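Local structure of hyaluronoglucosaminidase (Apis mellifera, 1FCQ) at residues A[17-22]-A[314-319]; A[26-31]-A[41-46]; A[30-35]-A[318-323]. The protein hydrolyses hyaluronan, as a family 56 glycosidase of bee venom with a TIM-barrel fold, and is a major allergen of that venom. One frame throughout, in Å; residues are numbered along the deposited sequence.

Contact 1 (A[17-22]-A[314-319]); sequences VPTFMC and LQFREY
T19 OG1, on the residue that meets F316 across this contact, is held by two groups at once: it hydrogen-bonds with the carboxylate oxygen D44 OD2 and with W15 NE1. The contact joins the loop that leaves the first strand of the seven-stranded (beta/alpha) barrel, 12-16, to the last helix, 310-328. With T19 OG1 set between the backbone N and the carbonyl carbon (chi1 44°), T19 CG2 is left beside the N, where it comes within 4.1 Å of F316 CE2. V17 reaches the same corner of the ring. Its CG1 and the phenylalanine approach from opposite directions, with V17 CG1 3.9 Å from F316 CE2 and 4.1 Å from F316 CZ. Both methyls arrive obliquely, neither squarely over the face nor squarely at the edge. F316 itself has CG anti to the backbone N (chi1 176°), which carries the ring off the helix toward the loop; Y268 meets it there with its ring plane at about 40°, and I307 packs alongside. On the loop side the backbone folds sharply. P18 is the centre of an inverse gamma turn, closed by a weak bond from T19 N to V17 O of 2.8 Å, and this bend lets V17 and T19 address one ring. Three residues on from T19, C22 N bonds to T19 O at 2.8 Å. The covalent tie between loop and helix comes last: C22 SG is in disulfide linkage with SG of C313, the helix residue just before L314.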
loop_
_atom_site.group_PDB
_atom_site.type_symbol
_atom_site.label_atom_id
_atom_site.label_comp_id
_atom_site.label_asym_id
_atom_site.label_seq_id
_atom_site.Cartn_x
_atom_site.Cartn_y
_atom_site.Cartn_z
ATOM N N VAL A 17 7.175 1.435 -11.261
ATOM C CA VAL A 17 7.865 0.173 -11.603
ATOM C C VAL A 17 9.344 0.514 -11.543
ATOM O O VAL A 17 9.732 1.561 -12.082
ATOM C CB VAL A 17 7.458 -0.277 -13.013
ATOM C CG1 VAL A 17 8.232 -1.532 -13.415
ATOM C CG2 VAL A 17 5.975 -0.579 -13.137
ATOM N N PRO A 18 10.205 -0.319 -10.986
ATOM C CA PRO A 18 11.607 0.001 -10.802
ATOM C C PRO A 18 12.472 -0.249 -12.024
ATOM O O PRO A 18 13.504 -0.908 -11.929
ATOM C CB PRO A 18 12.024 -0.867 -9.623
ATOM C CG PRO A 18 11.155 -2.065 -9.749
ATOM C CD PRO A 18 9.826 -1.562 -10.268
ATOM N N THR A 19 12.084 0.393 -13.113
ATOM C CA THR A 19 12.815 0.281 -14.369
ATOM C C THR A 19 14.165 0.951 -14.289
ATOM O O THR A 19 15.014 0.706 -15.154
ATOM C CB THR A 19 11.973 0.799 -15.546
ATOM O OG1 THR A 19 11.335 2.031 -15.196
ATOM C CG2 THR A 19 10.897 -0.234 -15.886
ATOM N N PHE A 20 14.514 1.690 -13.221
ATOM C CA PHE A 20 15.865 2.213 -13.081
ATOM C C PHE A 20 16.891 1.084 -13.145
ATOM O O PHE A 20 18.011 1.297 -13.616
ATOM C CB PHE A 20 16.014 3.002 -11.769
ATOM C CG PHE A 20 16.049 2.128 -10.548
ATOM C CD1 PHE A 20 17.255 1.677 -10.036
ATOM C CD2 PHE A 20 14.879 1.753 -9.907
ATOM C CE1 PHE A 20 17.291 0.857 -8.924
ATOM C CE2 PHE A 20 14.912 0.944 -8.787
ATOM C CZ PHE A 20 16.122 0.498 -8.290
ATOM N N MET A 21 16.531 -0.124 -12.728
ATOM C CA MET A 21 17.384 -1.300 -12.735
ATOM C C MET A 21 17.744 -1.725 -14.157
ATOM O O MET A 21 18.688 -2.511 -14.322
ATOM C CB MET A 21 16.682 -2.485 -12.043
ATOM C CG MET A 21 16.074 -2.087 -10.697
ATOM S SD MET A 21 15.022 -3.390 -10.015
ATOM C CE MET A 21 16.304 -4.636 -9.793
ATOM N N CYS A 22 17.031 -1.255 -15.157
ATOM C CA CYS A 22 17.297 -1.604 -16.549
ATOM C C CYS A 22 18.156 -0.579 -17.266
ATOM O O CYS A 22 18.578 -0.779 -18.420
ATOM C CB CYS A 22 15.957 -1.694 -17.295
ATOM S SG CYS A 22 14.808 -2.881 -16.560
ATOM N N LEU A 314 14.049 -6.644 -20.973
ATOM C CA LEU A 314 13.497 -6.701 -22.325
ATOM C C LEU A 314 12.133 -7.367 -22.406
ATOM O O LEU A 314 11.296 -6.903 -23.189
ATOM C CB LEU A 314 14.471 -7.420 -23.255
ATOM C CG LEU A 314 15.814 -6.730 -23.482
ATOM C CD1 LEU A 314 16.830 -7.672 -24.104
ATOM C CD2 LEU A 314 15.600 -5.491 -24.348
ATOM N N GLN A 315 11.893 -8.404 -21.610
ATOM C CA GLN A 315 10.579 -9.046 -21.611
ATOM C C GLN A 315 9.513 -8.094 -21.051
ATOM O O GLN A 315 8.395 -8.014 -21.577
ATOM C CB GLN A 315 10.586 -10.363 -20.845
ATOM C CG GLN A 315 9.309 -11.177 -20.961
ATOM C CD GLN A 315 8.149 -10.713 -20.109
ATOM O OE1 GLN A 315 8.370 -10.207 -19.009
ATOM N NE2 GLN A 315 6.914 -10.860 -20.568
ATOM N N PHE A 316 9.872 -7.364 -19.994
ATOM C CA PHE A 316 8.908 -6.414 -19.432
ATOM C C PHE A 316 8.616 -5.289 -20.411
ATOM O O PHE A 316 7.457 -4.896 -20.597
ATOM C CB PHE A 316 9.382 -5.866 -18.065
ATOM C CG PHE A 316 8.379 -4.819 -17.613
ATOM C CD1 PHE A 316 7.083 -5.200 -17.311
ATOM C CD2 PHE A 316 8.736 -3.489 -17.554
ATOM C CE1 PHE A 316 6.151 -4.248 -16.911
ATOM C CE2 PHE A 316 7.809 -2.532 -17.160
ATOM C CZ PHE A 316 6.518 -2.916 -16.846
ATOM N N ARG A 317 9.647 -4.801 -21.101
ATOM C CA ARG A 317 9.481 -3.757 -22.101
ATOM C C ARG A 317 8.583 -4.254 -23.231
ATOM O O ARG A 317 7.708 -3.560 -23.707
ATOM C CB ARG A 317 10.837 -3.290 -22.636
ATOM C CG ARG A 317 10.725 -2.006 -23.451
ATOM C CD ARG A 317 12.082 -1.380 -23.737
ATOM N NE ARG A 317 11.999 -0.002 -24.192
ATOM C CZ ARG A 317 12.757 1.043 -23.903
ATOM N NH1 ARG A 317 13.780 1.024 -23.060
ATOM N NH2 ARG A 317 12.517 2.232 -24.452
ATOM N N GLU A 318 8.740 -5.523 -23.633
ATOM C CA GLU A 318 7.867 -6.095 -24.655
ATOM C C GLU A 318 6.421 -6.098 -24.174
ATOM O O GLU A 318 5.496 -5.703 -24.888
ATOM C CB GLU A 318 8.334 -7.516 -24.910
ATOM C CG GLU A 318 7.822 -8.268 -26.105
ATOM C CD GLU A 318 8.640 -9.554 -26.309
ATOM O OE1 GLU A 318 8.106 -10.597 -25.894
ATOM O OE2 GLU A 318 9.761 -9.483 -26.846
ATOM N N TYR A 319 6.205 -6.500 -22.912
ATOM C CA TYR A 319 4.842 -6.516 -22.364
ATOM C C TYR A 319 4.261 -5.116 -22.320
ATOM O O TYR A 319 3.085 -4.852 -22.622
ATOM C CB TYR A 319 4.831 -7.140 -20.966
ATOM C CG TYR A 319 3.468 -7.124 -20.307
ATOM C CD1 TYR A 319 2.420 -7.915 -20.744
ATOM C CD2 TYR A 319 3.244 -6.307 -19.197
ATOM C CE1 TYR A 319 1.182 -7.894 -20.124
ATOM C CE2 TYR A 319 2.020 -6.284 -18.575
ATOM C CZ TYR A 319 0.986 -7.060 -19.036
ATOM O OH TYR A 319 -0.227 -7.047 -18.397
#

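Contact 2 (A[26-31]-A[41-46]); sequences GLRFEE and NWMDKF
R28 and D44 stand closest in backbone terms, CA to CA 6.7 Å, yet no hydrogen bond crosses between their segments. Instead R28 O lies against the D44 side chain, 3.6 Å from both D44 CB and D44 OD2, the latter an acceptor like itself. D44 OD2 hydrogen-bonds with H23 NE2 and T19 OG1, and D44 OD1 with Q40 NE2; these bonds may offset the closeness of the carbonyl. Q40 NE2 also bonds F29 O, so one amide spans both sides.

The remaining touches are loose van der Waals ones between a polar group and a carbon. D44 OD2 sits 4.0 Å from F29 CB, while the F29 ring leads away from 41-46. Nearer the surface, the M43 CE methyl meets the guanidinium of R28 edge-on, 4.0 Å from R28 NH1. M43 gets there by bending at chi2 and chi3; further back, M43 CG lies 3.4 Å above the centre of the W42 ring.

Among charged groups, R28 NE makes a weak salt bridge of 3.2 Å to E30 OE2. Backbone bonds shape 41-46: D44 N to N41 O, then K45 N to W42 O, with M43 and D44 both in the left-handed region. N41 ND2 adds a bond of 3.1 Å to K45 O.

The two loops bracket helix 31-34. L27 rests on helix 310-328, D44 touches W15 of strand 12-16, and F46 packs against I53 and Y55 of strand 51-55.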
loop_
_atom_site.group_PDB
_atom_site.type_symbol
_atom_site.label_atom_id
_atom_site.label_comp_id
_atom_site.label_asym_id
_atom_site.label_seq_id
_atom_site.Cartn_x
_atom_site.Cartn_y
_atom_site.Cartn_z
ATOM N N GLY A 26 20.925 0.018 -21.066
ATOM C CA GLY A 26 20.537 0.971 -22.078
ATOM C C GLY A 26 19.037 1.039 -22.299
ATOM O O GLY A 26 18.587 1.468 -23.366
ATOM N N LEU A 27 18.263 0.585 -21.314
ATOM C CA LEU A 27 16.806 0.625 -21.448
ATOM C C LEU A 27 16.253 1.647 -20.454
ATOM O O LEU A 27 16.157 1.333 -19.270
ATOM C CB LEU A 27 16.207 -0.757 -21.229
ATOM C CG LEU A 27 16.839 -1.886 -22.056
ATOM C CD1 LEU A 27 16.510 -3.222 -21.411
ATOM C CD2 LEU A 27 16.426 -1.807 -23.511
ATOM N N ARG A 28 15.940 2.820 -20.979
ATOM C CA ARG A 28 15.498 3.922 -20.133
ATOM C C ARG A 28 14.000 4.076 -20.021
ATOM O O ARG A 28 13.525 4.974 -19.322
ATOM C CB ARG A 28 16.097 5.238 -20.664
ATOM C CG ARG A 28 17.608 5.316 -20.513
ATOM C CD ARG A 28 18.124 6.738 -20.572
ATOM N NE ARG A 28 18.056 7.370 -21.879
ATOM C CZ ARG A 28 18.284 8.664 -22.096
ATOM N NH1 ARG A 28 18.583 9.478 -21.091
ATOM N NH2 ARG A 28 18.213 9.158 -23.325
ATOM N N PHE A 29 13.214 3.279 -20.731
ATOM C CA PHE A 29 11.764 3.319 -20.670
ATOM C C PHE A 29 11.164 4.688 -20.896
ATOM O O PHE A 29 10.132 5.039 -20.309
ATOM C CB PHE A 29 11.320 2.717 -19.309
ATOM C CG PHE A 29 11.469 1.211 -19.341
ATOM C CD1 PHE A 29 12.697 0.620 -19.111
ATOM C CD2 PHE A 29 10.370 0.408 -19.623
ATOM C CE1 PHE A 29 12.848 -0.757 -19.155
ATOM C CE2 PHE A 29 10.521 -0.969 -19.663
ATOM C CZ PHE A 29 11.745 -1.555 -19.414
ATOM N N GLU A 30 11.662 5.446 -21.881
ATOM C CA GLU A 30 11.101 6.748 -22.201
ATOM C C GLU A 30 9.672 6.670 -22.718
ATOM O O GLU A 30 8.897 7.602 -22.552
ATOM C CB GLU A 30 11.964 7.496 -23.224
ATOM C CG GLU A 30 13.430 7.552 -22.845
ATOM C CD GLU A 30 14.296 6.499 -23.501
ATOM O OE1 GLU A 30 13.815 5.377 -23.783
ATOM O OE2 GLU A 30 15.484 6.834 -23.736
ATOM N N GLU A 31 9.254 5.557 -23.316
ATOM C CA GLU A 31 7.916 5.404 -23.837
ATOM C C GLU A 31 6.847 5.467 -22.756
ATOM O O GLU A 31 5.723 5.819 -23.097
ATOM C CB GLU A 31 7.735 4.132 -24.667
ATOM C CG GLU A 31 7.936 2.852 -23.889
ATOM C CD GLU A 31 9.361 2.357 -23.898
ATOM O OE1 GLU A 31 9.526 1.115 -23.976
ATOM O OE2 GLU A 31 10.333 3.137 -23.846
ATOM N N ASN A 41 8.847 9.870 -13.178
ATOM C CA ASN A 41 9.898 10.627 -12.505
ATOM C C ASN A 41 11.006 11.006 -13.488
ATOM O O ASN A 41 11.276 10.249 -14.418
ATOM C CB ASN A 41 10.538 9.842 -11.372
ATOM C CG ASN A 41 9.644 9.712 -10.150
ATOM O OD1 ASN A 41 8.918 10.634 -9.800
ATOM N ND2 ASN A 41 9.749 8.574 -9.504
ATOM N N TRP A 42 11.567 12.188 -13.269
ATOM C CA TRP A 42 12.657 12.661 -14.136
ATOM C C TRP A 42 13.756 11.610 -14.205
ATOM O O TRP A 42 14.158 10.958 -13.235
ATOM C CB TRP A 42 13.153 13.993 -13.580
ATOM C CG TRP A 42 14.285 14.617 -14.348
ATOM C CD1 TRP A 42 14.200 15.255 -15.543
ATOM C CD2 TRP A 42 15.663 14.632 -13.974
ATOM N NE1 TRP A 42 15.456 15.668 -15.949
ATOM C CE2 TRP A 42 16.363 15.314 -14.990
ATOM C CE3 TRP A 42 16.374 14.148 -12.867
ATOM C CZ2 TRP A 42 17.747 15.503 -14.936
ATOM C CZ3 TRP A 42 17.742 14.333 -12.818
ATOM C CH2 TRP A 42 18.406 15.025 -13.844
ATOM N N MET A 43 14.251 11.378 -15.424
ATOM C CA MET A 43 15.266 10.396 -15.761
ATOM C C MET A 43 14.897 8.960 -15.434
ATOM O O MET A 43 15.720 8.049 -15.262
ATOM C CB MET A 43 16.611 10.760 -15.106
ATOM C CG MET A 43 17.239 11.995 -15.761
ATOM S SD MET A 43 17.696 11.686 -17.474
ATOM C CE MET A 43 19.065 10.579 -17.328
ATOM N N ASP A 44 13.587 8.699 -15.295
ATOM C CA ASP A 44 13.068 7.395 -14.911
ATOM C C ASP A 44 13.676 6.934 -13.593
ATOM O O ASP A 44 13.814 5.736 -13.316
ATOM C CB ASP A 44 13.243 6.333 -15.996
ATOM C CG ASP A 44 12.490 5.043 -15.726
ATOM O OD1 ASP A 44 11.320 5.092 -15.269
ATOM O OD2 ASP A 44 13.084 3.964 -15.930
ATOM N N LYS A 45 13.907 7.884 -12.679
ATOM C CA LYS A 45 14.421 7.537 -11.354
ATOM C C LYS A 45 13.309 6.841 -10.576
ATOM O O LYS A 45 12.126 7.121 -10.811
ATOM C CB LYS A 45 14.961 8.774 -10.635
ATOM C CG LYS A 45 16.354 9.163 -11.146
ATOM C CD LYS A 45 16.922 10.294 -10.297
ATOM C CE LYS A 45 18.343 10.653 -10.695
ATOM N NZ LYS A 45 18.850 11.799 -9.883
ATOM N N PHE A 46 13.678 5.969 -9.642
ATOM C CA PHE A 46 12.628 5.266 -8.888
ATOM C C PHE A 46 11.896 6.249 -7.964
ATOM O O PHE A 46 10.679 6.167 -7.819
ATOM C CB PHE A 46 13.185 4.093 -8.081
ATOM C CG PHE A 46 12.137 3.171 -7.511
ATOM C CD1 PHE A 46 11.102 2.686 -8.304
ATOM C CD2 PHE A 46 12.198 2.795 -6.181
ATOM C CE1 PHE A 46 10.140 1.840 -7.778
ATOM C CE2 PHE A 46 11.238 1.949 -5.654
ATOM C CZ PHE A 46 10.212 1.467 -6.443
#

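Contact 3 (A[30-35]-A[318-323]); sequences EEVSEK and EYLNNE
The carboxylate of E31 and the side-chain amide of N321 meet edge to edge, their planes only 22° apart and the side chains crossing at about a right angle. N321 ND2 gives its hydrogen to E31 OE1 over 2.9 Å, a nearly straight bond at 165°. It leaves within the plane of the amide but arrives on the anti side of the oxygen, tilted somewhat out of the carboxylate plane. E31 CG occupies the position between the backbone N and the carbonyl carbon (chi1 63°), and the chain then bends at chi2; this curl brings E31 CG to 3.6 Å from N321 OD1 as well. The other oxygen, E31 OE2, forms a salt bridge with R317 NH2, modelled so short that its detail is doubtful. N321 ND2 also makes a weak bond back to R317 O, one turn earlier, which would help to fix the rotation of the amide. Its oxygen is shared: N321 OD1 accepts from a water at 3.1 Å, the same water takes a hydrogen from K35 NZ at 2.9 Å, and Y36 OH hydrogen-bonds to N321 OD1 too. In the TIM barrel this places the short helix 31-34, which follows the first strand, against the last helix, 310-328, which widens into a pi-type turn at 320-323. Beside the polar pair lies an apolar patch. L320 CD2 touches V32 CG2 at 3.9 Å, these two side chains likewise nearly perpendicular, and lies equally far from E31 CG. V32 and L320 both rest on W15 of strand 12-16.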
loop_
_atom_site.group_PDB
_atom_site.type_symbol
_atom_site.label_atom_id
_atom_site.label_comp_id
_atom_site.label_asym_id
_atom_site.label_seq_id
_atom_site.Cartn_x
_atom_site.Cartn_y
_atom_site.Cartn_z
ATOM N N GLU A 30 11.662 5.446 -21.881
ATOM C CA GLU A 30 11.101 6.748 -22.201
ATOM C C GLU A 30 9.672 6.670 -22.718
ATOM O O GLU A 30 8.897 7.602 -22.552
ATOM C CB GLU A 30 11.964 7.496 -23.224
ATOM C CG GLU A 30 13.430 7.552 -22.845
ATOM C CD GLU A 30 14.296 6.499 -23.501
ATOM O OE1 GLU A 30 13.815 5.377 -23.783
ATOM O OE2 GLU A 30 15.484 6.834 -23.736
ATOM N N GLU A 31 9.254 5.557 -23.316
ATOM C CA GLU A 31 7.916 5.404 -23.837
ATOM C C GLU A 31 6.847 5.467 -22.756
ATOM O O GLU A 31 5.723 5.819 -23.097
ATOM C CB GLU A 31 7.735 4.132 -24.667
ATOM C CG GLU A 31 7.936 2.852 -23.889
ATOM C CD GLU A 31 9.361 2.357 -23.898
ATOM O OE1 GLU A 31 9.526 1.115 -23.976
ATOM O OE2 GLU A 31 10.333 3.137 -23.846
ATOM N N VAL A 32 7.200 5.193 -21.493
ATOM C CA VAL A 32 6.184 5.326 -20.440
ATOM C C VAL A 32 5.459 6.658 -20.503
ATOM O O VAL A 32 4.238 6.701 -20.497
ATOM C CB VAL A 32 6.896 5.177 -19.073
ATOM C CG1 VAL A 32 6.006 5.538 -17.905
ATOM C CG2 VAL A 32 7.350 3.727 -18.930
ATOM N N SER A 33 6.233 7.748 -20.537
ATOM C CA SER A 33 5.664 9.081 -20.583
ATOM C C SER A 33 5.532 9.581 -22.013
ATOM O O SER A 33 4.549 10.266 -22.312
ATOM C CB SER A 33 6.540 10.052 -19.786
ATOM O OG SER A 33 7.899 9.992 -20.166
ATOM N N GLU A 34 6.481 9.216 -22.879
ATOM C CA GLU A 34 6.443 9.774 -24.237
ATOM C C GLU A 34 5.358 9.185 -25.119
ATOM O O GLU A 34 4.832 9.902 -25.982
ATOM C CB GLU A 34 7.812 9.650 -24.900
ATOM C CG GLU A 34 8.917 10.364 -24.143
ATOM C CD GLU A 34 10.254 10.355 -24.859
ATOM O OE1 GLU A 34 10.418 9.569 -25.818
ATOM O OE2 GLU A 34 11.146 11.129 -24.451
ATOM N N LYS A 35 5.028 7.908 -24.936
ATOM C CA LYS A 35 3.994 7.306 -25.769
ATOM C C LYS A 35 2.692 7.039 -25.035
ATOM O O LYS A 35 1.602 7.156 -25.600
ATOM C CB LYS A 35 4.498 5.999 -26.397
ATOM C CG LYS A 35 5.708 6.160 -27.298
ATOM C CD LYS A 35 6.036 4.869 -28.034
ATOM C CE LYS A 35 7.213 5.064 -28.981
ATOM N NZ LYS A 35 7.546 3.796 -29.691
ATOM N N GLU A 318 8.740 -5.523 -23.633
ATOM C CA GLU A 318 7.867 -6.095 -24.655
ATOM C C GLU A 318 6.421 -6.098 -24.174
ATOM O O GLU A 318 5.496 -5.703 -24.888
ATOM C CB GLU A 318 8.334 -7.516 -24.910
ATOM C CG GLU A 318 7.822 -8.268 -26.105
ATOM C CD GLU A 318 8.640 -9.554 -26.309
ATOM O OE1 GLU A 318 8.106 -10.597 -25.894
ATOM O OE2 GLU A 318 9.761 -9.483 -26.846
ATOM N N TYR A 319 6.205 -6.500 -22.912
ATOM C CA TYR A 319 4.842 -6.516 -22.364
ATOM C C TYR A 319 4.261 -5.116 -22.320
ATOM O O TYR A 319 3.085 -4.852 -22.622
ATOM C CB TYR A 319 4.831 -7.140 -20.966
ATOM C CG TYR A 319 3.468 -7.124 -20.307
ATOM C CD1 TYR A 319 2.420 -7.915 -20.744
ATOM C CD2 TYR A 319 3.244 -6.307 -19.197
ATOM C CE1 TYR A 319 1.182 -7.894 -20.124
ATOM C CE2 TYR A 319 2.020 -6.284 -18.575
ATOM C CZ TYR A 319 0.986 -7.060 -19.036
ATOM O OH TYR A 319 -0.227 -7.047 -18.397
ATOM N N LEU A 320 5.068 -4.139 -21.888
ATOM C CA LEU A 320 4.659 -2.747 -21.863
ATOM C C LEU A 320 4.217 -2.244 -23.243
ATOM O O LEU A 320 3.201 -1.578 -23.369
ATOM C CB LEU A 320 5.785 -1.845 -21.337
ATOM C CG LEU A 320 5.580 -0.335 -21.420
ATOM C CD1 LEU A 320 4.371 0.082 -20.568
ATOM C CD2 LEU A 320 6.806 0.450 -20.976
ATOM N N ASN A 321 4.981 -2.575 -24.276
ATOM C CA ASN A 321 4.668 -2.090 -25.624
ATOM C C ASN A 321 3.582 -2.918 -26.290
ATOM O O ASN A 321 2.789 -2.345 -27.046
ATOM C CB ASN A 321 5.986 -1.974 -26.392
ATOM C CG ASN A 321 6.754 -0.751 -25.885
ATOM O OD1 ASN A 321 6.232 0.364 -25.908
ATOM N ND2 ASN A 321 7.976 -0.926 -25.413
ATOM N N ASN A 322 3.505 -4.195 -25.979
ATOM C CA ASN A 322 2.494 -5.074 -26.541
ATOM C C ASN A 322 1.122 -4.830 -25.919
ATOM O O ASN A 322 0.091 -4.853 -26.594
ATOM C CB ASN A 322 2.833 -6.551 -26.309
ATOM C CG ASN A 322 3.933 -7.183 -27.136
ATOM O OD1 ASN A 322 4.406 -6.586 -28.085
ATOM N ND2 ASN A 322 4.354 -8.399 -26.808
ATOM N N GLU A 323 1.067 -4.751 -24.573
ATOM C CA GLU A 323 -0.200 -4.723 -23.871
ATOM C C GLU A 323 -0.425 -3.651 -22.809
ATOM O O GLU A 323 -1.462 -2.994 -22.891
ATOM C CB GLU A 323 -0.388 -6.080 -23.158
ATOM C CG GLU A 323 -0.335 -7.329 -24.033
ATOM C CD GLU A 323 -1.456 -7.362 -25.055
ATOM O OE1 GLU A 323 -2.490 -6.696 -24.851
ATOM O OE2 GLU A 323 -1.324 -8.062 -26.085
HETATM O O HOH W 1 8.211 1.906 -27.651
#

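In the fold
Contacts 1, 2 and 3 cluster on one side of the chain's centre, their own centres 10 to 11 Å apart. Along the sequence 17-22, 26-31, 30-35 and 41-46 follow one another between strands 12-16 and 51-55, whereas 314-319 and 318-323 come some 270 residues later on helix 310-328. Contacts 1 and 3 share that helix and residues E318 and Y319; contacts 2 and 3 share E30 and E31. F29 CD2 of contact 2 packs 3.8 Å from L320 CD2 of contact 3, and R317 forms a cation-pi pair with F29. Contacts 1 and 3 fasten the chain after the first strand to the final helix, while contact 2 ties that region to the loop before strand 51-55.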